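Local coordinates for protein HIAXHD3 (Humicola insolens, PDB 3ZXK) that acts as a family 43 alpha-L-arabinofuranosidase that probably removes arabinose side chains from arabinoxylan, and has served to engineer endo-xylanase activity, at residues S67-L71 with W335-P339. Sequence-based numbering, arbitrary orientation.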
loop_
_atom_site.group_PDB
_atom_site.type_symbol
_atom_site.label_atom_id
_atom_site.label_comp_id
_atom_site.label_asym_id
_atom_site.label_seq_id
_atom_site.Cartn_x
_atom_site.Cartn_y
_atom_site.Cartn_z
ATOM N N SER A 67 11.743 -15.295 -9.403
ATOM C CA SER A 67 10.870 -16.451 -9.196
ATOM C C SER A 67 10.347 -16.562 -7.760
ATOM O O SER A 67 9.298 -17.139 -7.539
ATOM C CB SER A 67 11.565 -17.742 -9.623
ATOM O OG SER A 67 12.815 -17.882 -8.974
ATOM N N ASN A 68 11.039 -15.959 -6.783
ATOM C CA ASN A 68 10.530 -16.055 -5.411
ATOM C C ASN A 68 9.252 -15.242 -5.208
ATOM O O ASN A 68 8.544 -15.473 -4.251
ATOM C CB ASN A 68 11.589 -15.648 -4.374
ATOM C CG ASN A 68 12.598 -16.761 -4.078
ATOM O OD1 ASN A 68 12.372 -17.965 -4.346
ATOM N ND2 ASN A 68 13.721 -16.365 -3.503
ATOM N N TYR A 69 8.969 -14.298 -6.108
ATOM C CA TYR A 69 7.722 -13.538 -6.037
ATOM C C TYR A 69 6.484 -14.359 -6.378
ATOM O O TYR A 69 5.382 -13.881 -6.160
ATOM C CB TYR A 69 7.821 -12.241 -6.888
ATOM C CG TYR A 69 8.808 -11.320 -6.217
ATOM C CD1 TYR A 69 8.415 -10.451 -5.203
ATOM C CD2 TYR A 69 10.184 -11.410 -6.516
ATOM C CE1 TYR A 69 9.353 -9.680 -4.532
ATOM C CE2 TYR A 69 11.132 -10.637 -5.840
ATOM C CZ TYR A 69 10.705 -9.764 -4.856
ATOM O OH TYR A 69 11.629 -9.015 -4.186
ATOM N N ASP A 70 6.657 -15.589 -6.868
ATOM C CA ASP A 70 5.557 -16.532 -7.089
ATOM C C ASP A 70 5.363 -17.488 -5.900
ATOM O O ASP A 70 4.544 -18.408 -5.997
ATOM C CB ASP A 70 5.806 -17.346 -8.374
ATOM C CG ASP A 70 5.929 -16.477 -9.636
ATOM O OD1 ASP A 70 5.436 -15.308 -9.703
ATOM O OD2 ASP A 70 6.499 -16.996 -10.626
ATOM N N LEU A 71 6.091 -17.261 -4.786
ATOM C CA LEU A 71 5.972 -18.053 -3.542
ATOM C C LEU A 71 6.011 -19.560 -3.869
ATOM O O LEU A 71 5.044 -20.298 -3.633
ATOM C CB LEU A 71 4.707 -17.650 -2.754
ATOM C CG LEU A 71 4.511 -18.157 -1.319
ATOM C CD1 LEU A 71 5.635 -17.689 -0.384
ATOM C CD2 LEU A 71 3.170 -17.648 -0.812
ATOM N N TRP A 335 -3.007 -9.650 -3.941
ATOM C CA TRP A 335 -2.641 -10.971 -3.465
ATOM C C TRP A 335 -1.392 -10.921 -2.619
ATOM O O TRP A 335 -0.574 -10.028 -2.803
ATOM C CB TRP A 335 -2.340 -11.859 -4.649
ATOM C CG TRP A 335 -3.453 -12.055 -5.629
ATOM C CD1 TRP A 335 -3.628 -11.422 -6.851
ATOM C CD2 TRP A 335 -4.524 -13.041 -5.530
ATOM N NE1 TRP A 335 -4.753 -11.909 -7.486
ATOM C CE2 TRP A 335 -5.335 -12.879 -6.738
ATOM C CE3 TRP A 335 -4.920 -13.975 -4.559
ATOM C CZ2 TRP A 335 -6.447 -13.666 -6.983
ATOM C CZ3 TRP A 335 -6.051 -14.758 -4.810
ATOM C CH2 TRP A 335 -6.797 -14.603 -6.004
ATOM N N ASN A 336 -1.234 -11.871 -1.690
ATOM C CA ASN A 336 0.038 -12.083 -0.995
ATOM C C ASN A 336 0.977 -12.855 -1.944
ATOM O O ASN A 336 0.754 -14.028 -2.201
ATOM C CB ASN A 336 -0.207 -12.868 0.298
ATOM C CG ASN A 336 1.086 -13.360 0.912
ATOM O OD1 ASN A 336 2.114 -12.697 0.791
ATOM N ND2 ASN A 336 1.053 -14.525 1.538
ATOM N N HIS A 337 1.994 -12.181 -2.496
ATOM C CA HIS A 337 2.829 -12.697 -3.620
ATOM C C HIS A 337 2.003 -12.844 -4.902
ATOM O O HIS A 337 0.786 -12.700 -4.865
ATOM C CB HIS A 337 3.577 -14.002 -3.256
ATOM C CG HIS A 337 4.641 -13.850 -2.166
ATOM N ND1 HIS A 337 4.362 -13.504 -0.894
ATOM C CD2 HIS A 337 6.015 -14.082 -2.214
ATOM C CE1 HIS A 337 5.500 -13.484 -0.170
ATOM N NE2 HIS A 337 6.505 -13.872 -0.963
ATOM N N ASN A 338 2.641 -13.072 -6.040
ATOM C CA ASN A 338 1.901 -13.251 -7.278
ATOM C C ASN A 338 0.969 -14.443 -7.158
ATOM O O ASN A 338 1.321 -15.486 -6.571
ATOM C CB ASN A 338 2.821 -13.520 -8.450
ATOM C CG ASN A 338 3.586 -12.311 -8.881
ATOM O OD1 ASN A 338 3.128 -11.168 -8.761
ATOM N ND2 ASN A 338 4.754 -12.559 -9.428
ATOM N N PRO A 339 -0.235 -14.303 -7.718
ATOM C CA PRO A 339 -1.179 -15.401 -7.683
ATOM C C PRO A 339 -0.839 -16.498 -8.708
ATOM O O PRO A 339 -0.147 -16.225 -9.712
ATOM C CB PRO A 339 -2.498 -14.701 -8.046
ATOM C CG PRO A 339 -2.079 -13.629 -8.981
ATOM C CD PRO A 339 -0.802 -13.113 -8.368
HETATM O O HOH W 1 2.219 -17.926 -7.624
#
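H337 reaches from the end of strand 334-336 to the 3-10 turn 67-70 and to L71 just after it. H337 CB lies 3.4 Å from Y69 O and also borders L71 CB. CG packs on L71 CB as well. H337 CD2 brings the ring edge to the backbone of N68, with N68 O lying 3.5 Å from H337 CD2, in the ring plane. H337 ND1 donates to N336 OD1 at 2.9 Å; the acceptor is in the ring plane, but the donor stands above the plane of the N336 side-chain carbonyl. At the tip, H337 NE2 accepts a hydrogen bond from A78 N, outside both segments. L71 covers one ring face in a CH-pi contact: L71 CD1 sits over the centre, 4.0 Å from the H337 ring centroid. L71 CG lies anti to its own N (chi1 -169°), which helps carry CD1 over that face. A leucine in place of H337 lacks both ring nitrogens and would probably leave A78 N and N336 OD1 without these partners.

N338 adds two hydrogen bonds across the contact. N338 N donates to Y69 O at 2.9 Å. N338 ND2 donates to D70 OD1 at 2.8 Å, nearly straight at 172°. The carboxylate oxygen lies in the amide plane, although the two flat groups are turned 47° apart. ND2 also forms a hydrogen bond with L63 O, and N338 OD1 with S39 OG, so both ends of the amide are held. A water donates to D70 O and N338 O, bridging the two backbones.

The arrangement is a buried domain interface. It joins the loop between strands 54-58 and 87-91 of the family 43 catalytic domain, a five-bladed beta-propeller, to the loop leaving strand 334-336 of the C-terminal concanavalin A-like beta-sandwich.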